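Local coordinates for DUF3829 domain-containing protein (Bacteroides thetaiotaomicron, PDB 3RH3) that is of unknown function, probably a lipoprotein of a gut Bacteroides, folded entirely from packed alpha helices, at residues Ile19-Met24 / Gly74-Pro79; Ala40-Met45 / Ser182-Met187; Gln175-Leu180 / Lys230-Asp235; Lys204-Ile209 / Lys220-Phe225. All coordinates share one frame; numbering follows the deposited sequence.

Contact 1: Ile19-Met24 / Gly74-Pro79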
# COMPACT_ATOMS: atom_id res chain seq x y z
N ILE A 19 -9.09 13.77 3.81
CA ILE A 19 -9.64 12.60 3.11
C ILE A 19 -9.34 12.72 1.61
O ILE A 19 -8.83 11.76 1.03
CB ILE A 19 -11.16 12.42 3.42
CG1 ILE A 19 -11.44 12.18 4.93
CG2 ILE A 19 -11.81 11.31 2.57
CD1 ILE A 19 -10.63 11.07 5.58
N ASN A 20 -9.64 13.91 1.01
CA ASN A 20 -9.37 14.15 -0.41
C ASN A 20 -7.87 14.02 -0.71
O ASN A 20 -7.50 13.49 -1.76
CB ASN A 20 -9.90 15.51 -0.86
CG ASN A 20 -9.37 15.90 -2.21
OD1 ASN A 20 -9.45 15.13 -3.18
ND2 ASN A 20 -8.71 17.05 -2.30
N TYR A 21 -6.99 14.52 0.19
CA TYR A 21 -5.56 14.40 -0.02
C TYR A 21 -5.17 12.91 -0.07
O TYR A 21 -4.40 12.50 -0.96
CB TYR A 21 -4.75 15.14 1.07
CG TYR A 21 -3.28 15.12 0.75
CD1 TYR A 21 -2.72 16.08 -0.09
CD2 TYR A 21 -2.47 14.07 1.18
CE1 TYR A 21 -1.36 16.06 -0.40
CE2 TYR A 21 -1.12 14.02 0.84
CZ TYR A 21 -0.56 15.02 0.06
OH TYR A 21 0.76 14.99 -0.27
N TYR A 22 -5.68 12.11 0.89
CA TYR A 22 -5.45 10.67 0.93
C TYR A 22 -5.91 10.00 -0.39
O TYR A 22 -5.17 9.19 -0.94
CB TYR A 22 -6.14 10.00 2.14
CG TYR A 22 -6.17 8.48 2.06
CD1 TYR A 22 -5.03 7.72 2.31
CD2 TYR A 22 -7.34 7.80 1.70
CE1 TYR A 22 -5.05 6.34 2.23
CE2 TYR A 22 -7.36 6.41 1.60
CZ TYR A 22 -6.21 5.68 1.87
OH TYR A 22 -6.22 4.31 1.76
N HIS A 23 -7.11 10.34 -0.89
CA HIS A 23 -7.63 9.77 -2.13
C HIS A 23 -6.75 10.09 -3.33
O HIS A 23 -6.50 9.20 -4.15
CB HIS A 23 -9.08 10.22 -2.38
CG HIS A 23 -10.05 9.53 -1.47
ND1 HIS A 23 -11.29 10.08 -1.19
CD2 HIS A 23 -9.94 8.35 -0.80
CE1 HIS A 23 -11.89 9.23 -0.37
NE2 HIS A 23 -11.10 8.18 -0.08
N MSE A 24 -6.23 11.34 -3.39
CA MSE A 24 -5.35 11.79 -4.46
C MSE A 24 -4.02 11.06 -4.39
O MSE A 24 -3.48 10.68 -5.42
CB MSE A 24 -5.15 13.31 -4.43
CG MSE A 24 -6.37 14.08 -4.90
SE MSE A 24 -6.20 16.02 -4.71
CE MSE A 24 -4.92 16.36 -6.13
N GLY A 74 -1.47 20.99 2.03
CA GLY A 74 -1.90 22.26 2.61
C GLY A 74 -1.86 22.27 4.12
O GLY A 74 -1.46 21.28 4.73
N ASP A 75 -2.29 23.38 4.74
CA ASP A 75 -2.18 23.56 6.19
C ASP A 75 -3.25 22.83 7.00
O ASP A 75 -3.28 22.99 8.22
CB ASP A 75 -2.07 25.04 6.61
CG ASP A 75 -3.15 25.99 6.17
OD1 ASP A 75 -4.26 25.52 5.83
OD2 ASP A 75 -2.89 27.20 6.18
N TYR A 76 -4.07 21.98 6.35
CA TYR A 76 -4.98 21.06 7.03
C TYR A 76 -4.09 19.97 7.72
O TYR A 76 -4.56 19.22 8.57
CB TYR A 76 -6.05 20.45 6.08
CG TYR A 76 -5.52 20.16 4.68
CD1 TYR A 76 -4.87 18.96 4.40
CD2 TYR A 76 -5.65 21.09 3.66
CE1 TYR A 76 -4.36 18.71 3.12
CE2 TYR A 76 -5.14 20.85 2.39
CZ TYR A 76 -4.48 19.66 2.13
OH TYR A 76 -3.96 19.45 0.88
N PHE A 77 -2.79 19.89 7.32
CA PHE A 77 -1.72 19.08 7.91
C PHE A 77 -0.78 20.01 8.64
O PHE A 77 -0.62 21.15 8.19
CB PHE A 77 -0.93 18.29 6.85
CG PHE A 77 -1.65 17.19 6.10
CD1 PHE A 77 -2.41 16.25 6.78
CD2 PHE A 77 -1.50 17.05 4.72
CE1 PHE A 77 -3.05 15.22 6.08
CE2 PHE A 77 -2.15 16.03 4.03
CZ PHE A 77 -2.90 15.11 4.71
N ASN A 78 -0.13 19.56 9.71
CA ASN A 78 0.82 20.42 10.40
C ASN A 78 2.18 20.47 9.60
O ASN A 78 2.37 19.66 8.69
CB ASN A 78 1.00 20.02 11.87
CG ASN A 78 1.70 18.71 12.14
OD1 ASN A 78 2.64 18.29 11.46
ND2 ASN A 78 1.33 18.10 13.24
N PRO A 79 3.09 21.44 9.92
CA PRO A 79 4.32 21.60 9.14
C PRO A 79 5.22 20.39 9.05
O PRO A 79 5.81 20.16 8.00
CB PRO A 79 5.03 22.76 9.85
CG PRO A 79 3.93 23.56 10.45
CD PRO A 79 2.94 22.54 10.90
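Gly-74 opens a type I beta turn that carries two aromatic residues, Tyr-76 and Phe-77, up against Tyr-21 of helix 10-32. The turn is held by two bonds of its own: Phe-77 N donates to Gly-74 O, and Gly-74 N donates to the phenol oxygen of Tyr-76 at 161°. That second bond folds the tyrosine back over the start of the turn, with Gly-74 C over the centre of its ring. The low first torsion of Tyr-76, chi1 37°, sets CG between its backbone N and carbonyl carbon and permits this return. From there Tyr-76 OH reaches Tyr-21 CD1 at 3.7 Å, while CE1 lies 4.1 Å from Tyr-21 CB. Phe-77 makes the more directional contact. Its CE2 corner stands over one face of the Tyr-21 ring, nearer the rim than the centre and 3.5 Å from Tyr-21 CD2; the two planes meet at 88° with centroids 5.1 Å apart. Tyr-21 presents that face while its own hydroxyl is bonded to Leu-71 O, in the same loop, and Leu-85 of helix 79-111 touches both side chains of the pair. Asn-78 then ends the loop as the N-cap of helix 79-111, its OD1 accepting from Val-81 N. The result is a T-shaped (edge-to-face) aromatic pair that fastens an interhelical loop to the side of a neighbouring helix in an all-alpha bundle.

Contact 2: Ala40-Met45 / Ser182-Met187. With EDO (1,2-ethanediol), chain D.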
# COMPACT_ATOMS: atom_id res chain seq x y z
N ALA A 40 7.33 -6.34 -13.14
CA ALA A 40 7.34 -6.77 -14.55
C ALA A 40 8.66 -6.35 -15.22
O ALA A 40 9.25 -7.12 -15.98
CB ALA A 40 6.16 -6.17 -15.30
N VAL A 41 9.12 -5.13 -14.90
CA VAL A 41 10.36 -4.57 -15.41
C VAL A 41 11.54 -5.39 -14.86
O VAL A 41 12.41 -5.78 -15.63
CB VAL A 41 10.45 -3.06 -15.08
CG1 VAL A 41 11.87 -2.53 -15.27
CG2 VAL A 41 9.47 -2.26 -15.93
N LEU A 42 11.54 -5.68 -13.53
CA LEU A 42 12.57 -6.50 -12.88
C LEU A 42 12.61 -7.89 -13.51
O LEU A 42 13.70 -8.43 -13.76
CB LEU A 42 12.35 -6.62 -11.36
CG LEU A 42 12.63 -5.38 -10.51
CD1 LEU A 42 12.15 -5.59 -9.07
CD2 LEU A 42 14.12 -5.00 -10.54
N GLY A 43 11.42 -8.43 -13.80
CA GLY A 43 11.24 -9.72 -14.45
C GLY A 43 11.88 -9.73 -15.82
O GLY A 43 12.62 -10.67 -16.15
N TYR A 44 11.66 -8.65 -16.61
CA TYR A 44 12.23 -8.50 -17.94
C TYR A 44 13.76 -8.50 -17.87
O TYR A 44 14.41 -9.18 -18.67
CB TYR A 44 11.73 -7.21 -18.63
CG TYR A 44 12.13 -7.13 -20.09
CD1 TYR A 44 13.35 -6.57 -20.47
CD2 TYR A 44 11.30 -7.63 -21.09
CE1 TYR A 44 13.73 -6.52 -21.81
CE2 TYR A 44 11.67 -7.58 -22.44
CZ TYR A 44 12.88 -7.01 -22.79
OH TYR A 44 13.25 -6.97 -24.12
N MSE A 45 14.33 -7.77 -16.89
CA MSE A 45 15.77 -7.63 -16.68
C MSE A 45 16.46 -8.90 -16.17
O MSE A 45 17.70 -8.96 -16.17
CB MSE A 45 16.07 -6.48 -15.73
CG MSE A 45 15.67 -5.14 -16.31
SE MSE A 45 15.82 -3.77 -14.98
CE MSE A 45 17.74 -3.49 -15.00
N SER A 182 4.97 -7.61 -1.97
CA SER A 182 5.19 -7.25 -3.38
C SER A 182 6.66 -6.95 -3.78
O SER A 182 6.90 -6.61 -4.93
CB SER A 182 4.35 -6.02 -3.72
OG SER A 182 4.95 -4.77 -3.39
N ARG A 183 7.60 -6.99 -2.86
CA ARG A 183 8.99 -6.65 -3.11
C ARG A 183 9.73 -7.85 -3.68
O ARG A 183 10.30 -8.66 -2.94
CB ARG A 183 9.65 -6.13 -1.83
CG ARG A 183 8.97 -4.89 -1.28
CD ARG A 183 9.44 -4.53 0.10
NE ARG A 183 8.68 -3.37 0.54
CZ ARG A 183 8.98 -2.60 1.58
NH1 ARG A 183 10.05 -2.87 2.32
NH2 ARG A 183 8.23 -1.55 1.87
N LYS A 184 9.67 -7.97 -5.00
CA LYS A 184 10.34 -9.00 -5.76
C LYS A 184 11.83 -8.96 -5.44
O LYS A 184 12.42 -7.88 -5.39
CB LYS A 184 10.07 -8.76 -7.25
CG LYS A 184 10.75 -9.68 -8.21
CD LYS A 184 10.11 -9.54 -9.58
CE LYS A 184 11.02 -10.09 -10.65
NZ LYS A 184 11.15 -11.56 -10.55
N HIS A 185 12.41 -10.13 -5.11
CA HIS A 185 13.81 -10.34 -4.71
C HIS A 185 14.09 -9.86 -3.27
O HIS A 185 15.24 -9.90 -2.83
CB HIS A 185 14.77 -9.66 -5.69
CG HIS A 185 16.09 -10.33 -5.81
ND1 HIS A 185 16.24 -11.50 -6.54
CD2 HIS A 185 17.31 -9.95 -5.35
CE1 HIS A 185 17.53 -11.79 -6.48
NE2 HIS A 185 18.21 -10.88 -5.78
N ALA A 186 13.04 -9.45 -2.51
CA ALA A 186 13.25 -8.91 -1.17
C ALA A 186 11.99 -8.93 -0.30
O ALA A 186 11.77 -8.02 0.48
CB ALA A 186 13.77 -7.48 -1.27
N MSE A 187 11.18 -9.98 -0.41
CA MSE A 187 9.96 -10.14 0.42
C MSE A 187 10.33 -9.99 1.91
O MSE A 187 11.21 -10.68 2.41
CB MSE A 187 9.34 -11.51 0.14
CG MSE A 187 7.96 -11.64 0.74
SE MSE A 187 7.60 -13.45 1.15
CE MSE A 187 8.86 -13.64 2.66
C1 EDO D . 12.28 -13.32 -7.92
O1 EDO D . 13.24 -12.25 -7.91
C2 EDO D . 11.06 -13.01 -7.05
O2 EDO D . 11.31 -12.95 -5.63
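Lys-184 brings the far end of its aliphatic chain against helix 35-46 where Leu-42 gives way to Gly-43. The touching atom is CE, 3.8 Å from Leu-42 CB and 3.6 Å from Gly-43 N; CD follows at 4.1 Å from Leu-42 CB. At Gly-43 the methylene therefore meets bare backbone. The chain is extended through its first three torsions and bends at the last, chi4 68°, which turns the ammonium aside to a salt bridge between NZ and Glu-46 OE1, one turn farther along the same helix. Hydrocarbon packing and a terminal ion pair thus use one side chain, and the carboxylate probably steadies the positive charge. Lys-184 sits in a type II beta turn from Arg-183 to Ala-186, closed by Ala-186 N donating to Arg-183 O at 2.9 Å, within the connection between helices 161-181 and 189-207. This turn brings the C-terminal family region against a helix of the N-terminal one. A 1,2-ethanediol, probably from the crystallisation liquor, lies beside the lysine chain, its C2 3.5 Å from Lys-184 CG. Its O2 accepts from His-185 N at 3.1 Å, and O1 lies at the edge of the imidazole in a weak bond with ND1. Farther out, Tyr-126 of helix 115-154 stacks on the His-185 ring and also touches Leu-42, while Asn-39 ND2 donates to Ser-182 O just ahead of the turn.

Contact 3: Gln175-Leu180 / Lys230-Asp235. With EDO (1,2-ethanediol), chain E.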
# COMPACT_ATOMS: atom_id res chain seq x y z
N GLN A 175 -3.25 -3.61 2.79
CA GLN A 175 -2.50 -2.89 1.76
C GLN A 175 -1.00 -2.82 2.16
O GLN A 175 -0.14 -3.05 1.31
CB GLN A 175 -3.11 -1.50 1.57
CG GLN A 175 -2.31 -0.57 0.66
CD GLN A 175 -2.99 0.76 0.49
OE1 GLN A 175 -3.52 1.07 -0.57
NE2 GLN A 175 -3.01 1.58 1.53
N SER A 176 -0.70 -2.52 3.45
CA SER A 176 0.70 -2.51 3.94
C SER A 176 1.35 -3.91 3.81
O SER A 176 2.50 -4.02 3.35
CB SER A 176 0.77 -2.06 5.40
OG SER A 176 0.37 -0.71 5.53
N ILE A 177 0.60 -4.97 4.16
CA ILE A 177 1.11 -6.35 4.05
C ILE A 177 1.43 -6.69 2.57
O ILE A 177 2.48 -7.28 2.29
CB ILE A 177 0.15 -7.39 4.68
CG1 ILE A 177 -0.01 -7.12 6.19
CG2 ILE A 177 0.66 -8.82 4.46
CD1 ILE A 177 -1.24 -7.72 6.83
N MSE A 178 0.51 -6.30 1.64
CA MSE A 178 0.69 -6.57 0.21
C MSE A 178 1.90 -5.81 -0.31
O MSE A 178 2.68 -6.37 -1.06
CB MSE A 178 -0.58 -6.23 -0.58
CG MSE A 178 -1.66 -7.33 -0.40
SE MSE A 178 -1.12 -8.97 -1.31
CE MSE A 178 -1.77 -8.49 -3.03
N ASN A 179 2.08 -4.57 0.15
CA ASN A 179 3.24 -3.75 -0.22
C ASN A 179 4.55 -4.42 0.23
O ASN A 179 5.50 -4.46 -0.54
CB ASN A 179 3.13 -2.35 0.37
CG ASN A 179 4.20 -1.41 -0.13
OD1 ASN A 179 4.53 -1.36 -1.31
ND2 ASN A 179 4.82 -0.70 0.77
N LEU A 180 4.57 -4.95 1.46
CA LEU A 180 5.74 -5.64 2.00
C LEU A 180 6.00 -6.94 1.26
O LEU A 180 7.16 -7.29 1.01
CB LEU A 180 5.59 -5.90 3.50
CG LEU A 180 5.65 -4.63 4.38
CD1 LEU A 180 5.02 -4.86 5.75
CD2 LEU A 180 7.08 -4.08 4.46
N LYS A 230 -9.80 -12.98 7.15
CA LYS A 230 -9.26 -14.29 7.59
C LYS A 230 -8.77 -15.09 6.38
O LYS A 230 -7.72 -15.70 6.47
CB LYS A 230 -10.28 -15.12 8.38
CG LYS A 230 -10.82 -14.44 9.63
CD LYS A 230 -12.14 -15.05 10.11
CE LYS A 230 -12.95 -14.03 10.87
NZ LYS A 230 -14.36 -14.45 11.05
N SER A 231 -9.48 -15.03 5.24
CA SER A 231 -9.07 -15.74 4.01
C SER A 231 -7.79 -15.17 3.49
O SER A 231 -6.91 -15.91 3.09
CB SER A 231 -10.15 -15.65 2.94
OG SER A 231 -11.15 -16.57 3.31
N PHE A 232 -7.68 -13.84 3.51
CA PHE A 232 -6.48 -13.12 3.08
C PHE A 232 -5.32 -13.55 3.93
O PHE A 232 -4.24 -13.85 3.42
CB PHE A 232 -6.67 -11.57 3.12
CG PHE A 232 -5.34 -10.88 2.97
CD1 PHE A 232 -4.73 -10.79 1.73
CD2 PHE A 232 -4.64 -10.44 4.10
CE1 PHE A 232 -3.45 -10.21 1.60
CE2 PHE A 232 -3.36 -9.88 3.97
CZ PHE A 232 -2.77 -9.77 2.72
N MSE A 233 -5.53 -13.58 5.22
CA MSE A 233 -4.53 -13.96 6.20
C MSE A 233 -4.01 -15.41 6.02
O MSE A 233 -2.81 -15.64 6.16
CB MSE A 233 -5.08 -13.77 7.63
CG MSE A 233 -5.05 -12.29 8.02
SE MSE A 233 -5.73 -11.99 9.80
CE MSE A 233 -4.18 -12.07 10.74
N ASN A 234 -4.91 -16.35 5.64
CA ASN A 234 -4.54 -17.73 5.37
C ASN A 234 -3.70 -17.80 4.10
O ASN A 234 -2.68 -18.51 4.08
CB ASN A 234 -5.80 -18.62 5.24
CG ASN A 234 -6.53 -18.81 6.56
OD1 ASN A 234 -5.95 -18.76 7.64
ND2 ASN A 234 -7.81 -19.07 6.49
N ASP A 235 -4.11 -17.05 3.07
CA ASP A 235 -3.41 -17.00 1.78
C ASP A 235 -2.03 -16.33 1.95
O ASP A 235 -1.05 -16.83 1.42
CB ASP A 235 -4.26 -16.26 0.73
CG ASP A 235 -5.56 -16.94 0.33
OD1 ASP A 235 -5.91 -18.00 0.92
OD2 ASP A 235 -6.23 -16.42 -0.60
C1 EDO E . 7.27 -1.09 -6.16
O1 EDO E . 8.69 -1.11 -5.91
C2 EDO E . 6.53 -0.17 -5.20
O2 EDO E . 5.69 -0.96 -4.33
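Apolar contact comes first: Phe-232 of helix 216-240 reaches across to Ile-177 and Met-178 on helix 161-181, meeting both with the outer end of its ring. On the isoleucine the CG2 branch does most of the touching, 4.0 Å from Phe-232 CZ, and CD1 comes within 4.2 Å of Phe-232 CE2. CG of Met-178 arrives at the next corner, 3.9 Å from Phe-232 CE1. The phenylalanine extends with CG opposite its backbone N (chi1 167°), which carries the ring out from its own helix and lets it span the 10.1 Å between Met-178 CA and Phe-232 CA. Two neighbouring residues of the facing helix thus share one ring end.

The second kind of interaction is Met-aromatic, here with selenomethionine. The selenium of Met-178 lies 3.9 Å from Phe-232 CE1 and 5.3 Å from the ring centroid, 84° off the ring normal, so it meets the edge rather than a face. The bend at chi2 (-70°) puts the selenium there; chi3 only directs the CE methyl beyond it.

Polar bonds lie off to the side. Asn-179 is gripped from helix 115-154: its OD1 accepts from Ser-133 OG, and its ND2 bonds to Gln-137 OE1. A 1,2-ethanediol makes a further, weak bond to OD1. Tyr-257 of helix 247-257 also stands edge-to-face with Phe-232 and bonds to Asp-235 OD2. An aromatic side chain reaching from one helix to adjacent apolar residues of the next is typical of helix-helix packing in an alpha-helical bundle.

Contact 4: Lys204-Ile209 / Lys220-Phe225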
# COMPACT_ATOMS: atom_id res chain seq x y z
N LYS A 204 -9.78 -9.28 15.85
CA LYS A 204 -10.39 -9.73 17.11
C LYS A 204 -11.17 -8.61 17.77
O LYS A 204 -12.22 -8.87 18.37
CB LYS A 204 -9.32 -10.30 18.06
CG LYS A 204 -8.77 -11.62 17.54
CD LYS A 204 -7.90 -12.36 18.55
CE LYS A 204 -7.64 -13.78 18.11
NZ LYS A 204 -8.88 -14.61 18.06
N ALA A 205 -10.69 -7.36 17.63
CA ALA A 205 -11.38 -6.18 18.15
C ALA A 205 -12.64 -5.93 17.34
O ALA A 205 -13.71 -5.75 17.93
CB ALA A 205 -10.47 -4.97 18.12
N ALA A 206 -12.55 -6.04 16.00
CA ALA A 206 -13.71 -5.86 15.10
C ALA A 206 -14.81 -6.89 15.39
O ALA A 206 -15.98 -6.51 15.41
CB ALA A 206 -13.29 -5.95 13.66
N GLU A 207 -14.43 -8.16 15.67
CA GLU A 207 -15.38 -9.23 16.01
C GLU A 207 -16.15 -8.94 17.32
O GLU A 207 -17.22 -9.51 17.52
CB GLU A 207 -14.66 -10.58 16.16
CG GLU A 207 -14.23 -11.23 14.86
CD GLU A 207 -13.21 -12.34 15.02
OE1 GLU A 207 -12.82 -12.64 16.17
OE2 GLU A 207 -12.77 -12.88 13.99
N LYS A 208 -15.61 -8.06 18.19
CA LYS A 208 -16.22 -7.69 19.46
C LYS A 208 -17.09 -6.44 19.35
O LYS A 208 -17.73 -6.08 20.35
CB LYS A 208 -15.13 -7.46 20.53
CG LYS A 208 -14.54 -8.75 21.11
CD LYS A 208 -13.10 -8.54 21.64
CE LYS A 208 -12.98 -7.63 22.84
NZ LYS A 208 -11.63 -7.02 22.94
N ILE A 209 -17.12 -5.77 18.16
CA ILE A 209 -17.93 -4.55 17.95
C ILE A 209 -19.41 -4.91 18.15
O ILE A 209 -19.88 -5.87 17.53
CB ILE A 209 -17.69 -3.84 16.58
CG1 ILE A 209 -16.24 -3.31 16.47
CG2 ILE A 209 -18.68 -2.69 16.39
CD1 ILE A 209 -15.87 -2.80 15.09
N LYS A 220 -24.35 -8.01 7.79
CA LYS A 220 -24.00 -9.18 6.99
C LYS A 220 -22.78 -8.87 6.10
O LYS A 220 -21.87 -9.69 6.01
CB LYS A 220 -25.20 -9.65 6.14
CG LYS A 220 -24.97 -10.98 5.43
CD LYS A 220 -26.17 -11.37 4.60
CE LYS A 220 -26.02 -12.76 4.02
N ASN A 221 -22.73 -7.66 5.49
CA ASN A 221 -21.60 -7.31 4.63
C ASN A 221 -20.35 -7.00 5.49
O ASN A 221 -19.24 -7.27 5.03
CB ASN A 221 -21.96 -6.19 3.64
CG ASN A 221 -22.97 -6.65 2.59
OD1 ASN A 221 -22.69 -7.51 1.73
ND2 ASN A 221 -24.19 -6.14 2.66
N PHE A 222 -20.52 -6.56 6.75
CA PHE A 222 -19.39 -6.37 7.66
C PHE A 222 -18.80 -7.75 8.03
O PHE A 222 -17.59 -7.94 7.99
CB PHE A 222 -19.78 -5.58 8.92
CG PHE A 222 -18.67 -5.44 9.94
CD1 PHE A 222 -17.51 -4.73 9.63
CD2 PHE A 222 -18.78 -6.00 11.20
CE1 PHE A 222 -16.48 -4.60 10.56
CE2 PHE A 222 -17.77 -5.83 12.14
CZ PHE A 222 -16.62 -5.15 11.81
N GLN A 223 -19.68 -8.73 8.34
CA GLN A 223 -19.27 -10.11 8.66
C GLN A 223 -18.54 -10.73 7.46
O GLN A 223 -17.54 -11.39 7.68
CB GLN A 223 -20.47 -10.96 9.05
CG GLN A 223 -21.07 -10.66 10.42
CD GLN A 223 -22.37 -11.43 10.65
OE1 GLN A 223 -23.21 -11.67 9.74
NE2 GLN A 223 -22.58 -11.82 11.89
N SER A 224 -18.99 -10.46 6.21
CA SER A 224 -18.32 -10.96 4.99
C SER A 224 -16.93 -10.36 4.88
O SER A 224 -16.00 -11.07 4.52
CB SER A 224 -19.12 -10.64 3.74
OG SER A 224 -20.31 -11.41 3.71
N PHE A 225 -16.79 -9.06 5.24
CA PHE A 225 -15.49 -8.38 5.27
C PHE A 225 -14.54 -9.11 6.21
O PHE A 225 -13.41 -9.39 5.82
CB PHE A 225 -15.61 -6.89 5.66
CG PHE A 225 -14.29 -6.14 5.65
CD1 PHE A 225 -13.46 -6.15 6.77
CD2 PHE A 225 -13.90 -5.41 4.54
CE1 PHE A 225 -12.23 -5.48 6.75
CE2 PHE A 225 -12.68 -4.73 4.52
CZ PHE A 225 -11.84 -4.79 5.62
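Phe-222 pushes the CZ end of its ring against Ala-206, whose CB lies 3.9 Å from Phe-222 CZ. The contact belongs to a helical hairpin: helix 189-207 leads into a short connection, and helix 216-240 returns antiparallel beside it. With the nearest CA atoms 9.4 Å apart, at Ala-206 and Phe-222, a small methyl on one side and a long aromatic on the other fill the space between the two helices. With chi1 at 176° the CA-CB-CG path of Phe-222 is fully extended away from the backbone N, which takes the ring across to the other helix.

The same end of the ring also meets backbone. Ala-206 O lies in the ring plane at its edge, 3.8 Å from Phe-222 CE2, so the carbonyl oxygen faces the slightly positive C-H rim rather than the pi cloud. That oxygen already accepts from Ile-209 N at 3.1 Å, in the turn by which the chain leaves the helix. Lys-208 N likewise bonds to Ala-205 O at 3.0 Å, and together these tightened turns bring Ile-209 round to the aromatic ring. Its side chain crosses that of Phe-222 at about a right angle.

Helix 161-181 packs next to this hairpin: Met-170 touches Ala-206, Gln-163 touches Ile-209, and Met-167 and Ser-171 touch Phe-225, one turn beyond Phe-222. Within helix 216-240 itself, Leu-226 also lies against Ala-206. On the ring's CZ corner the last touch comes from the delta methyl of Ile-209, with CD1 4.1 Å from Phe-222 CZ.

How the contacts relate
From the N terminus, helix 10-32 supplies one side of contact 1, which closes a loop when the chain reaches 74-79. Helix 35-46 lies within that loop and opens contact 2, whose partner comes only at 182-187; contacts 1 and 2 therefore cross. Contact 3 opens at 175-180, just before contact 2 closes, so these two cross as well, on adjoining segments. Contact 4 joins helices 189-207 and 216-240 and falls wholly between the segments of contact 3, with which it shares the latter helix. Contact 1 stays within the N-terminal family region and contacts 3 and 4 within the C-terminal one, whereas contact 2 links the two.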